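Side-chain contacts in acetylornithine aminotransferase (Aquifex aeolicus, PDB 2EH6), which catalyses the pyridoxal-phosphate-dependent exchange of an amino group between N(2)-acetyl-L-ornithine and 2-oxoglutarate, a step of arginine biosynthesis: residues 67-70 with 71-74; 92-95 with 96-99; 254-257 with 258-262; 261-264 with 265-268; 272-275 with 276-279. One frame throughout, in Å; residues are numbered along the deposited sequence.

Overall arrangement
Contact 2 (92-95 with 96-99) holds the phosphate of pyridoxal-5'-phosphate at the start of helix 95-112; all five contacts touch the second subunit. Contacts 1, 4 and 5 are nearer the other cofactor of the dimer, which is about 12 Å from the Gln72 side chain, 9 Å from that of His267 and 10 Å from that of Asn274. Contacts 1 and 5 are two joined helix starts: Gln72 NE2 lies 2.9 Å from Gly273 O. Contact 5 also touches contact 2, where Asn93 OD1 lies 3.5 Å from Gly272 N, in packing contact. Contacts 3 and 4 share Ser261 and Phe262 and lead the chain from strand 250-255 toward Ser269 and Thr270. Contact 3 is remote from the annotated sites.

Contact 1 (67-70 with 71-74); sequences YENP and WQEE
Asn69 and Trp71 meet at the first turn of helix 70-81, where Asn69 is the N-cap residue although its side chain makes no capping bond. Among the hydrogen bonds, Gln72 N donates to Asn69 O at 2.8 Å, and Glu74 N reaches Pro70 O at 3.1 Å along a nearly straight path (165°). Trp71 NE1 gives only a weak bond to Asn69 OD1 at 3.0 Å, with the amide plane steeply tilted to the ring, and another, also weak, to Gly273 O; Asn69 ND2 donates to Ser64 O and, weakly, to Tyr67 O. With CG lodged between backbone N and carbonyl carbon (chi1 41°), the indole folds back in CH-pi contact with the preceding residues: Asn69 CA lies 4.1 Å and Pro70 CD 4.2 Å from the centroid of its six-membered ring, over the same face. The indole also packs on Pro275 and Cys278 of helix 275-308. A serine in place of Trp71 would probably leave Pro70 CD and Asn69 CA without their aromatic cover and open a gap beside that helix. Gln72 NE2 bonds to Asn65 and Gly273, and the Glu73 carboxylate is hydrogen-bonded to Thr1 OG1 and Tyr2 N of the second subunit.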
# COMPACT_ATOMS: atom_id res chain seq x y z
N TYR A 67 16.43 -7.19 6.48
CA TYR A 67 17.52 -7.95 5.88
C TYR A 67 17.73 -7.54 4.41
O TYR A 67 17.00 -6.74 3.85
CB TYR A 67 17.20 -9.45 5.97
CG TYR A 67 16.57 -9.78 7.28
CD1 TYR A 67 17.35 -9.91 8.43
CD2 TYR A 67 15.19 -9.98 7.37
CE1 TYR A 67 16.77 -10.23 9.64
CE2 TYR A 67 14.61 -10.32 8.58
CZ TYR A 67 15.39 -10.45 9.71
OH TYR A 67 14.82 -10.79 10.92
N GLU A 68 18.74 -8.15 3.80
CA GLU A 68 19.03 -7.93 2.38
C GLU A 68 17.95 -8.61 1.54
O GLU A 68 17.59 -9.75 1.80
CB GLU A 68 20.38 -8.53 2.01
CG GLU A 68 21.59 -7.75 2.47
CD GLU A 68 22.88 -8.45 2.11
OE1 GLU A 68 23.01 -8.91 0.95
OE2 GLU A 68 23.77 -8.55 2.98
N ASN A 69 17.45 -7.90 0.53
CA ASN A 69 16.44 -8.43 -0.37
C ASN A 69 17.02 -8.40 -1.79
O ASN A 69 16.73 -7.49 -2.57
CB ASN A 69 15.16 -7.58 -0.33
CG ASN A 69 14.34 -7.81 0.93
OD1 ASN A 69 13.15 -8.13 0.85
ND2 ASN A 69 14.96 -7.65 2.10
N PRO A 70 17.84 -9.40 -2.14
CA PRO A 70 18.47 -9.49 -3.47
C PRO A 70 17.50 -9.35 -4.64
O PRO A 70 17.85 -8.82 -5.69
CB PRO A 70 19.14 -10.86 -3.43
CG PRO A 70 19.48 -11.03 -1.97
CD PRO A 70 18.22 -10.56 -1.31
N TRP A 71 16.28 -9.84 -4.46
CA TRP A 71 15.27 -9.74 -5.51
C TRP A 71 14.94 -8.28 -5.79
O TRP A 71 14.56 -7.93 -6.91
CB TRP A 71 14.02 -10.52 -5.10
CG TRP A 71 13.66 -10.34 -3.66
CD1 TRP A 71 12.94 -9.32 -3.11
CD2 TRP A 71 14.04 -11.20 -2.58
NE1 TRP A 71 12.85 -9.49 -1.76
CE2 TRP A 71 13.51 -10.64 -1.40
CE3 TRP A 71 14.77 -12.40 -2.49
CZ2 TRP A 71 13.69 -11.22 -0.14
CZ3 TRP A 71 14.95 -12.98 -1.24
CH2 TRP A 71 14.41 -12.39 -0.08
N GLN A 72 15.07 -7.42 -4.78
CA GLN A 72 14.82 -5.99 -4.97
C GLN A 72 15.92 -5.43 -5.89
O GLN A 72 15.64 -4.64 -6.80
CB GLN A 72 14.83 -5.25 -3.63
CG GLN A 72 13.48 -5.25 -2.90
CD GLN A 72 13.53 -4.60 -1.52
OE1 GLN A 72 14.10 -3.52 -1.35
NE2 GLN A 72 12.92 -5.26 -0.54
N GLU A 73 17.16 -5.84 -5.65
CA GLU A 73 18.28 -5.38 -6.47
C GLU A 73 18.06 -5.74 -7.93
O GLU A 73 18.21 -4.90 -8.81
CB GLU A 73 19.60 -6.02 -6.01
CG GLU A 73 20.18 -5.46 -4.74
CD GLU A 73 20.63 -4.02 -4.87
OE1 GLU A 73 20.84 -3.55 -6.02
OE2 GLU A 73 20.80 -3.36 -3.83
N GLU A 74 17.71 -7.00 -8.19
CA GLU A 74 17.49 -7.47 -9.55
C GLU A 74 16.42 -6.70 -10.30
O GLU A 74 16.62 -6.33 -11.46
CB GLU A 74 17.13 -8.96 -9.57
CG GLU A 74 16.40 -9.37 -10.85
CD GLU A 74 16.26 -10.87 -11.03
OE1 GLU A 74 15.86 -11.56 -10.07
OE2 GLU A 74 16.53 -11.35 -12.16

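Contact 2 (92-95 with 96-99); sequences ANSG and TESV. With PLP (pyridoxal-5'-phosphate), chain C.
The backbone of Asn93 and Ser94 turns from strand 87-92 into helix 95-112, where Val99 N bonds to Gly95 O at 3.0 Å and Ser98 N bonds to Ser94 O. Ser94 is the N-cap: chi1 of 61° brings OG round to accept from Glu97 N at 3.1 Å, a fairly straight bond (160°). Its carbonyl oxygen accepts a second hydrogen bond, from Ser98 OG at 2.8 Å, the two Ser98 donors arriving from opposite faces of the carbonyl plane. Glu97 reaches back along an extended chain, and its OE1 is gripped twice, by Asn93 N at 2.9 Å on the anti side and Asn93 ND2 at 3.1 Å on the syn side, both from one face of the carboxylate. ND2 also bonds weakly to Ser269 OG, and OE2 goes to Ser94 OG of the second subunit. A leucine replacing Glu97 would probably leave Asn93 N and ND2 without this shared acceptor and break the link to Ser94 of the second subunit. Gly95 N donates to O1P of pyridoxal-5'-phosphate at 2.8 Å, placing the phosphate at the amino end of the helix, as in fold-type I aminotransferases; a CB on Gly95 would run into O4P. Thr270 of the second subunit also binds this cofactor. Ser98 and Val99 pack on Ala238 of strand 236-239, Ser98 OG also bonds to Leu239 O, and Ala92 pairs with Gly250 of the adjoining strand.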
# COMPACT_ATOMS: atom_id res chain seq x y z
N ALA A 92 7.38 0.14 -2.98
CA ALA A 92 6.20 0.34 -2.15
C ALA A 92 5.18 -0.75 -2.52
O ALA A 92 5.53 -1.74 -3.16
CB ALA A 92 5.62 1.73 -2.38
N ASN A 93 3.91 -0.56 -2.14
CA ASN A 93 2.91 -1.58 -2.44
C ASN A 93 1.78 -1.11 -3.32
O ASN A 93 0.93 -1.91 -3.72
CB ASN A 93 2.30 -2.10 -1.14
CG ASN A 93 3.34 -2.67 -0.21
OD1 ASN A 93 3.81 -3.79 -0.41
ND2 ASN A 93 3.72 -1.89 0.80
N SER A 94 1.77 0.17 -3.64
CA SER A 94 0.69 0.72 -4.45
C SER A 94 1.13 1.99 -5.13
O SER A 94 2.21 2.53 -4.84
CB SER A 94 -0.51 1.06 -3.56
OG SER A 94 -0.14 2.03 -2.59
N GLY A 95 0.28 2.48 -6.02
CA GLY A 95 0.55 3.71 -6.72
C GLY A 95 0.51 4.88 -5.76
O GLY A 95 1.34 5.78 -5.85
N THR A 96 -0.45 4.89 -4.83
CA THR A 96 -0.54 6.00 -3.89
C THR A 96 0.66 6.03 -2.95
O THR A 96 1.18 7.10 -2.65
CB THR A 96 -1.87 5.96 -3.07
OG1 THR A 96 -2.05 7.22 -2.41
CG2 THR A 96 -1.83 4.85 -2.02
N GLU A 97 1.13 4.87 -2.49
CA GLU A 97 2.30 4.85 -1.61
C GLU A 97 3.51 5.36 -2.38
O GLU A 97 4.42 5.96 -1.80
CB GLU A 97 2.61 3.44 -1.10
CG GLU A 97 1.61 2.87 -0.11
CD GLU A 97 2.17 1.69 0.65
OE1 GLU A 97 3.08 1.02 0.12
OE2 GLU A 97 1.70 1.43 1.77
N SER A 98 3.53 5.11 -3.68
CA SER A 98 4.64 5.55 -4.53
C SER A 98 4.67 7.06 -4.66
O SER A 98 5.71 7.68 -4.50
CB SER A 98 4.54 4.89 -5.91
OG SER A 98 4.67 3.48 -5.79
N VAL A 99 3.52 7.67 -4.97
CA VAL A 99 3.48 9.11 -5.09
C VAL A 99 3.85 9.74 -3.75
O VAL A 99 4.55 10.75 -3.70
CB VAL A 99 2.08 9.58 -5.54
CG1 VAL A 99 1.93 11.09 -5.36
CG2 VAL A 99 1.87 9.22 -7.01
N1 PLP C . -1.70 7.72 -9.79
C2 PLP C . -2.14 7.43 -11.02
C2A PLP C . -1.69 8.24 -12.21
C3 PLP C . -3.04 6.36 -11.22
O3 PLP C . -3.50 6.06 -12.48
C4 PLP C . -3.47 5.60 -10.08
C4A PLP C . -4.40 4.47 -10.29
C5 PLP C . -2.96 5.96 -8.77
C6 PLP C . -2.07 7.04 -8.68
C5A PLP C . -3.37 5.19 -7.53
O4P PLP C . -2.71 3.92 -7.51
P PLP C . -3.17 3.10 -6.18
O1P PLP C . -2.47 1.80 -6.19
O2P PLP C . -2.79 3.89 -4.84
O3P PLP C . -4.76 2.87 -6.23

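Contact 3 (254-257 with 258-262); sequences AREE and VAQSF
Arg255 lays its side chain across Val258 at about a right angle. From CB the chain turns at chi1 62°, which puts CG between the backbone N and the carbonyl carbon, and CG lies 4.1 Å from Val258 CG2. Extended from there to NE, it carries NE to a salt bridge with Asp235. The guanidinium then spreads flat over the same methyl, with Val258 CG2 sitting 4.0 Å from its plane and over its centre. At the tip, NH1 and NH2 converge end-on upon a single oxygen, Glu257 OE1, at 2.9 Å and 3.2 Å, both bonds lying in the guanidinium plane; NH1 uses the anti lone pair of that oxygen. This is where strand 250-255, in the mixed sheet that also holds strands 87-92 and 236-239, runs straight into the short helix 256-259, and Arg255 O takes Ala259 N at 3.0 Å in an almost straight bond (176°). Glu256 O is held twice in the next turn, by Gln260 N at 3.2 Å and by Gln260 NE2 at 3.1 Å, from opposite faces of the carbonyl; the glutamine bends at chi2 to fold its amide back. Ala254 CB faces Ala259 CB on the side toward the second subunit, whose Met4 packs on both. A water donates to Glu257 O and to Ser261 OG, the latter also bonded to Asp112.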
# COMPACT_ATOMS: atom_id res chain seq x y z
N ALA A 254 14.32 7.43 -8.90
CA ALA A 254 14.83 8.79 -8.87
C ALA A 254 16.28 8.82 -9.30
O ALA A 254 17.06 7.94 -8.95
CB ALA A 254 14.69 9.37 -7.46
N ARG A 255 16.66 9.85 -10.05
CA ARG A 255 18.04 9.93 -10.48
C ARG A 255 18.93 10.01 -9.24
O ARG A 255 18.50 10.49 -8.18
CB ARG A 255 18.25 11.13 -11.42
CG ARG A 255 17.97 12.49 -10.84
CD ARG A 255 18.04 13.55 -11.95
NE ARG A 255 17.92 14.90 -11.43
CZ ARG A 255 18.86 15.51 -10.71
NH1 ARG A 255 20.00 14.89 -10.43
NH2 ARG A 255 18.65 16.74 -10.26
N GLU A 256 20.14 9.48 -9.37
CA GLU A 256 21.14 9.42 -8.30
C GLU A 256 21.20 10.57 -7.29
O GLU A 256 21.18 10.33 -6.08
CB GLU A 256 22.54 9.28 -8.91
CG GLU A 256 22.86 7.93 -9.48
CD GLU A 256 22.99 6.86 -8.41
OE1 GLU A 256 23.25 7.20 -7.24
OE2 GLU A 256 22.85 5.68 -8.76
N GLU A 257 21.30 11.79 -7.78
CA GLU A 257 21.41 12.94 -6.89
C GLU A 257 20.22 13.16 -5.96
O GLU A 257 20.40 13.52 -4.81
CB GLU A 257 21.66 14.22 -7.69
CG GLU A 257 21.71 15.45 -6.80
CD GLU A 257 21.91 16.72 -7.57
OE1 GLU A 257 21.39 16.82 -8.70
OE2 GLU A 257 22.59 17.62 -7.04
N VAL A 258 19.02 12.94 -6.47
CA VAL A 258 17.84 13.13 -5.63
C VAL A 258 17.70 11.94 -4.68
O VAL A 258 17.45 12.11 -3.48
CB VAL A 258 16.57 13.28 -6.49
CG1 VAL A 258 15.35 13.47 -5.60
CG2 VAL A 258 16.72 14.47 -7.43
N ALA A 259 17.91 10.74 -5.20
CA ALA A 259 17.80 9.52 -4.41
C ALA A 259 18.65 9.55 -3.15
O ALA A 259 18.31 8.90 -2.15
CB ALA A 259 18.19 8.31 -5.26
N GLN A 260 19.74 10.30 -3.19
CA GLN A 260 20.63 10.41 -2.04
C GLN A 260 19.91 10.81 -0.77
O GLN A 260 20.26 10.35 0.32
CB GLN A 260 21.75 11.43 -2.33
CG GLN A 260 22.65 11.09 -3.51
CD GLN A 260 23.37 9.76 -3.34
OE1 GLN A 260 24.12 9.57 -2.38
NE2 GLN A 260 23.14 8.84 -4.27
N SER A 261 18.91 11.67 -0.90
CA SER A 261 18.15 12.16 0.25
C SER A 261 17.38 11.13 1.06
O SER A 261 17.00 11.39 2.19
CB SER A 261 17.21 13.28 -0.18
OG SER A 261 17.94 14.44 -0.54
N PHE A 262 17.12 9.96 0.48
CA PHE A 262 16.43 8.94 1.24
C PHE A 262 17.50 8.21 2.03
O PHE A 262 18.03 7.18 1.60
CB PHE A 262 15.66 7.99 0.32
CG PHE A 262 14.16 8.16 0.37
CD1 PHE A 262 13.59 9.31 0.92
CD2 PHE A 262 13.32 7.18 -0.15
CE1 PHE A 262 12.21 9.49 0.94
CE2 PHE A 262 11.93 7.35 -0.14
CZ PHE A 262 11.37 8.50 0.41
O HOH W 1 20.06 14.73 -2.28

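Contact 4 (261-264 with 265-268); sequences SFTP and GSHG
Ser266 turns its side chain back onto Thr263 O, which takes two donors from this one residue. Ser266 N reaches it at 3.0 Å (159° at the hydrogen), tilted from the carbonyl plane, while Ser266 OG donates in that plane, on a lone pair, at a short 2.5 Å. A chi1 of 64°, with OG between backbone N and carbonyl carbon, points the hydroxyl at that oxygen. Thr263 N lies close to the same hydroxyl but at a poor angle for bonding, and its partner is Ser261 O, through a weak bond across the inverse gamma turn centred on Phe262. Thr263 OG1 makes a weak hydrogen bond with Lys108 NZ, which binds Ser261 O as well. The backbone from Thr263 to Ser266 forms a type II beta turn. Gly265 has positive phi in its third place, where a CB would jam against Pro264 O. From within the turn, Gly265 O accepts from Arg130 NH1 of the second subunit, a residue predicted to bind acetylornithine, and after it His267 O accepts from Asn6 ND2 of that subunit. His267 ND1 is hydrogen-bonded to Lys104 NZ, from helix 95-112. The apolar side of the contact is aromatic: His267 CB stands over one face of the Phe262 ring, 3.8 Å from its centroid, and the imidazole, at 30° to the phenyl plane, is slid aside so that the rings barely overlap. Phe262 CE2 and His267 CD2 approach to 3.5 Å, and the imidazole also meets the ring of Phe90.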
# COMPACT_ATOMS: atom_id res chain seq x y z
N SER A 261 18.91 11.67 -0.90
CA SER A 261 18.15 12.16 0.25
C SER A 261 17.38 11.13 1.06
O SER A 261 17.00 11.39 2.19
CB SER A 261 17.21 13.28 -0.18
OG SER A 261 17.94 14.44 -0.54
N PHE A 262 17.12 9.96 0.48
CA PHE A 262 16.43 8.94 1.24
C PHE A 262 17.50 8.21 2.03
O PHE A 262 18.03 7.18 1.60
CB PHE A 262 15.66 7.99 0.32
CG PHE A 262 14.16 8.16 0.37
CD1 PHE A 262 13.59 9.31 0.92
CD2 PHE A 262 13.32 7.18 -0.15
CE1 PHE A 262 12.21 9.49 0.94
CE2 PHE A 262 11.93 7.35 -0.14
CZ PHE A 262 11.37 8.50 0.41
N THR A 263 17.83 8.78 3.18
CA THR A 263 18.85 8.25 4.07
C THR A 263 18.26 7.24 5.04
O THR A 263 17.04 7.14 5.18
CB THR A 263 19.52 9.39 4.86
OG1 THR A 263 18.51 10.16 5.54
CG2 THR A 263 20.29 10.31 3.92
N PRO A 264 19.12 6.46 5.72
CA PRO A 264 18.67 5.45 6.68
C PRO A 264 17.65 5.94 7.71
O PRO A 264 17.90 6.90 8.44
CB PRO A 264 19.97 4.99 7.33
CG PRO A 264 20.94 5.08 6.19
CD PRO A 264 20.58 6.42 5.57
N GLY A 265 16.49 5.28 7.73
CA GLY A 265 15.44 5.64 8.67
C GLY A 265 14.49 6.72 8.21
O GLY A 265 13.47 6.97 8.86
N SER A 266 14.80 7.36 7.09
CA SER A 266 13.96 8.44 6.57
C SER A 266 12.64 7.96 5.98
O SER A 266 11.67 8.72 5.93
CB SER A 266 14.73 9.23 5.51
OG SER A 266 15.04 8.43 4.38
N HIS A 267 12.59 6.71 5.51
CA HIS A 267 11.37 6.18 4.92
C HIS A 267 11.46 4.66 4.89
O HIS A 267 12.52 4.09 5.09
CB HIS A 267 11.19 6.74 3.51
CG HIS A 267 9.83 6.50 2.92
ND1 HIS A 267 8.68 7.00 3.48
CD2 HIS A 267 9.45 5.80 1.82
CE1 HIS A 267 7.64 6.64 2.75
NE2 HIS A 267 8.08 5.91 1.74
N GLY A 268 10.32 4.01 4.65
CA GLY A 268 10.31 2.56 4.62
C GLY A 268 8.91 2.02 4.41
O GLY A 268 7.94 2.78 4.40

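Contact 5 (272-275 with 276-279); sequences GGNP and LACR
Asn274 has its amide swung between the backbone N and the carbonyl carbon (chi1 66°) and turned by chi2 of 76°, which brings OD1 to the backbone N of Ala277, in the first turn of helix 275-308. It is the N-cap of that helix: OD1 accepts from Ala277 N at 2.8 Å in a nearly straight bond (168°), the donor lying above the plane of the side-chain carbonyl rather than on a lone pair. The other end of the amide is held too, ND2 donating to Phe271 O; both polar atoms of the amide have a partner, which fixes its rotation. Pro275 follows the cap, having no N-H to offer there. Two backbone bonds complete the turn, Cys278 N to Asn274 O at 3.2 Å and Arg279 N to Pro275 O at 3.0 Å. Gly273, just before the cap, has a positive phi that favours glycine. The helix rests on helix 47-59, where Leu276 packs on Val57 and Arg279 forms a salt bridge with Glu55; Leu276 also meets its own copy in the second subunit. On the side facing helix 70-81, where Cys278 packs on Trp71 and Gln72, Cys278 SG lies 3.7 Å from Gly273 O.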
# COMPACT_ATOMS: atom_id res chain seq x y z
N GLY A 272 6.86 -3.57 1.39
CA GLY A 272 7.58 -3.14 0.20
C GLY A 272 8.76 -3.99 -0.21
O GLY A 272 9.63 -4.30 0.60
N GLY A 273 8.79 -4.38 -1.49
CA GLY A 273 9.90 -5.16 -2.01
C GLY A 273 9.98 -6.61 -1.57
O GLY A 273 11.05 -7.22 -1.59
N ASN A 274 8.85 -7.18 -1.18
CA ASN A 274 8.82 -8.57 -0.75
C ASN A 274 9.16 -9.43 -1.98
O ASN A 274 8.98 -8.99 -3.12
CB ASN A 274 7.43 -8.90 -0.19
CG ASN A 274 6.36 -8.84 -1.24
OD1 ASN A 274 6.25 -9.75 -2.07
ND2 ASN A 274 5.58 -7.76 -1.24
N PRO A 275 9.66 -10.65 -1.77
CA PRO A 275 10.02 -11.52 -2.90
C PRO A 275 8.91 -11.92 -3.87
O PRO A 275 9.18 -12.21 -5.03
CB PRO A 275 10.68 -12.73 -2.21
CG PRO A 275 10.02 -12.75 -0.86
CD PRO A 275 9.98 -11.29 -0.48
N LEU A 276 7.66 -11.91 -3.41
CA LEU A 276 6.56 -12.28 -4.30
C LEU A 276 6.30 -11.18 -5.32
O LEU A 276 6.16 -11.43 -6.51
CB LEU A 276 5.29 -12.56 -3.48
CG LEU A 276 4.14 -13.19 -4.26
CD1 LEU A 276 4.54 -14.59 -4.70
CD2 LEU A 276 2.90 -13.25 -3.39
N ALA A 277 6.24 -9.94 -4.84
CA ALA A 277 6.00 -8.79 -5.70
C ALA A 277 7.16 -8.62 -6.69
O ALA A 277 6.95 -8.33 -7.87
CB ALA A 277 5.86 -7.52 -4.85
N CYS A 278 8.38 -8.79 -6.21
CA CYS A 278 9.54 -8.64 -7.07
C CYS A 278 9.65 -9.74 -8.12
O CYS A 278 10.11 -9.50 -9.23
CB CYS A 278 10.82 -8.57 -6.22
SG CYS A 278 10.97 -7.02 -5.27
N ARG A 279 9.21 -10.95 -7.78
CA ARG A 279 9.26 -12.05 -8.74
C ARG A 279 8.28 -11.71 -9.87
O ARG A 279 8.56 -11.93 -11.05
CB ARG A 279 8.86 -13.36 -8.06
CG ARG A 279 9.04 -14.62 -8.90
CD ARG A 279 10.50 -14.99 -9.12
NE ARG A 279 10.64 -16.25 -9.86
CZ ARG A 279 10.67 -17.46 -9.30
NH1 ARG A 279 10.58 -17.61 -7.98
NH2 ARG A 279 10.78 -18.54 -10.06